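Local coordinates for putative cell adhesion protein (Bacteroides thetaiotaomicron, PDB 4DGU) that is probably a fimbrillin-like pilus component involved in cell adhesion, and binds zinc ions, at residues Lys147-Leu152 / Asn175-Lys180. Sequence-based numbering, arbitrary orientation.
Sequences KVELSL and NIEVKK
Glu149 and Asn175 cross at about a right angle on the more open face of an antiparallel strand pair, where the amide OD1 of Asn175 comes 3.6 Å from CB of Glu149 and the carboxylate and amide planes are turned 46° apart. With CG beside its own backbone N (chi1 -61°), Glu149 runs extended between Asn175 and Glu177, and a water donates to its OE2 and, weakly, to the Asn175 carbonyl O. Cutting Glu149 back to an alanine is likely to leave that water without its carboxylate partner and open a gap between the Asn175 amide and the Glu177 chain. Next along this face, Glu177 crosses Lys147 nearly perpendicularly, its OE2 lying 3.5 Å from the lysine CG; the charged ends do not meet, with NZ of Lys147 5.5 Å from OE1 of Glu177.

On the face of Leu150 and Ile176 the side chains meet through apolar branches. CG2 of Val178 lies 3.8 Å from CG of Leu150, and CD1 of Ile176 reaches to 4.0 Å from CB of Leu152. Leu150 and Ile176 form a hydrogen-bonded pair, and Val178 N gives a nearly straight hydrogen bond, 2.8 Å long, to Val148 O.

Strand 147-159 runs between 173-177 and 201-204 in an antiparallel sheet of the Fimbrillin-like domain; Val148, Leu150 and Val178 pack against strand 120-135 of the mixed sheet, and Leu150 also touches Ile239 of a second subunit.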
loop_
_atom_site.group_PDB
_atom_site.type_symbol
_atom_site.label_atom_id
_atom_site.label_comp_id
_atom_site.label_asym_id
_atom_site.label_seq_id
_atom_site.Cartn_x
_atom_site.Cartn_y
_atom_site.Cartn_z
ATOM N N LYS A 147 27.396 -1.679 13.477
ATOM C CA LYS A 147 27.698 -1.870 12.060
ATOM C C LYS A 147 26.402 -2.319 11.358
ATOM O O LYS A 147 25.766 -3.266 11.809
ATOM C CB LYS A 147 28.853 -2.889 11.874
ATOM C CG LYS A 147 29.289 -3.116 10.416
ATOM C CD LYS A 147 30.667 -3.767 10.297
ATOM C CE LYS A 147 30.647 -5.280 10.356
ATOM N NZ LYS A 147 32.009 -5.854 10.177
ATOM N N VAL A 148 25.997 -1.600 10.297
ATOM C CA VAL A 148 24.795 -1.892 9.518
ATOM C C VAL A 148 25.247 -2.270 8.113
ATOM O O VAL A 148 25.951 -1.498 7.456
ATOM C CB VAL A 148 23.752 -0.719 9.493
ATOM C CG1 VAL A 148 22.460 -1.142 8.788
ATOM C CG2 VAL A 148 23.444 -0.202 10.902
ATOM N N GLU A 149 24.831 -3.459 7.661
ATOM C CA GLU A 149 25.155 -3.969 6.330
ATOM C C GLU A 149 23.900 -4.414 5.586
ATOM O O GLU A 149 22.952 -4.872 6.209
ATOM C CB GLU A 149 26.111 -5.160 6.437
ATOM C CG GLU A 149 27.458 -4.873 7.075
ATOM C CD GLU A 149 28.298 -6.127 7.236
ATOM O OE1 GLU A 149 27.934 -6.982 8.079
ATOM O OE2 GLU A 149 29.301 -6.270 6.498
ATOM N N LEU A 150 23.915 -4.322 4.257
ATOM C CA LEU A 150 22.838 -4.807 3.392
ATOM C C LEU A 150 23.388 -5.837 2.421
ATOM O O LEU A 150 24.522 -5.691 1.964
ATOM C CB LEU A 150 22.181 -3.666 2.590
ATOM C CG LEU A 150 21.480 -2.568 3.350
ATOM C CD1 LEU A 150 21.001 -1.491 2.378
ATOM C CD2 LEU A 150 20.323 -3.116 4.234
ATOM N N SER A 151 22.605 -6.860 2.095
ATOM C CA SER A 151 23.016 -7.879 1.130
ATOM C C SER A 151 22.127 -7.712 -0.097
ATOM O O SER A 151 20.956 -8.122 -0.099
ATOM C CB SER A 151 22.945 -9.286 1.720
ATOM O OG SER A 151 23.201 -10.250 0.713
ATOM N N LEU A 152 22.679 -7.021 -1.112
ATOM C CA LEU A 152 21.997 -6.662 -2.353
ATOM C C LEU A 152 22.883 -6.879 -3.564
ATOM O O LEU A 152 24.087 -7.054 -3.431
ATOM C CB LEU A 152 21.595 -5.182 -2.297
ATOM C CG LEU A 152 20.541 -4.775 -1.279
ATOM C CD1 LEU A 152 20.430 -3.276 -1.208
ATOM C CD2 LEU A 152 19.175 -5.421 -1.584
ATOM N N ASN A 175 27.549 -8.151 0.348
ATOM C CA ASN A 175 27.419 -7.350 1.564
ATOM C C ASN A 175 28.054 -5.991 1.375
ATOM O O ASN A 175 29.230 -5.873 1.027
ATOM C CB ASN A 175 27.978 -8.058 2.801
ATOM C CG ASN A 175 26.888 -8.733 3.591
ATOM O OD1 ASN A 175 26.244 -8.122 4.451
ATOM N ND2 ASN A 175 26.593 -9.981 3.244
ATOM N N ILE A 176 27.236 -4.969 1.584
ATOM C CA ILE A 176 27.563 -3.548 1.461
ATOM C C ILE A 176 27.382 -2.906 2.838
ATOM O O ILE A 176 26.283 -2.966 3.382
ATOM C CB ILE A 176 26.636 -2.877 0.375
ATOM C CG1 ILE A 176 26.694 -3.627 -0.998
ATOM C CG2 ILE A 176 26.956 -1.382 0.204
ATOM C CD1 ILE A 176 25.304 -3.891 -1.668
ATOM N N GLU A 177 28.444 -2.308 3.402
ATOM C CA GLU A 177 28.324 -1.597 4.674
ATOM C C GLU A 177 27.674 -0.208 4.422
ATOM O O GLU A 177 28.005 0.467 3.435
ATOM C CB GLU A 177 29.673 -1.460 5.379
ATOM C CG GLU A 177 29.527 -1.213 6.874
ATOM C CD GLU A 177 30.786 -0.890 7.660
ATOM O OE1 GLU A 177 31.902 -1.226 7.195
ATOM O OE2 GLU A 177 30.645 -0.330 8.771
ATOM N N VAL A 178 26.730 0.181 5.300
ATOM C CA VAL A 178 25.977 1.429 5.178
ATOM C C VAL A 178 26.621 2.492 6.070
ATOM O O VAL A 178 26.865 2.271 7.252
ATOM C CB VAL A 178 24.457 1.226 5.469
ATOM C CG1 VAL A 178 23.655 2.513 5.249
ATOM C CG2 VAL A 178 23.885 0.128 4.596
ATOM N N LYS A 179 26.919 3.637 5.477
ATOM C CA LYS A 179 27.502 4.782 6.170
ATOM C C LYS A 179 26.430 5.566 6.931
ATOM O O LYS A 179 25.280 5.666 6.477
ATOM C CB LYS A 179 28.193 5.725 5.155
ATOM C CG LYS A 179 29.228 5.037 4.279
ATOM C CD LYS A 179 30.535 5.819 4.258
ATOM C CE LYS A 179 31.627 5.063 3.539
ATOM N NZ LYS A 179 32.986 5.573 3.891
ATOM N N LYS A 180 26.809 6.137 8.081
ATOM C CA LYS A 180 25.932 7.000 8.860
ATOM C C LYS A 180 25.943 8.405 8.213
ATOM O O LYS A 180 26.877 8.726 7.466
ATOM C CB LYS A 180 26.388 7.065 10.324
ATOM C CG LYS A 180 26.213 5.788 11.146
ATOM C CD LYS A 180 26.661 6.018 12.586
ATOM C CE LYS A 180 28.152 6.327 12.728
ATOM N NZ LYS A 180 28.531 6.696 14.126
HETATM O O HOH W 1 30.996 -6.249 3.858
#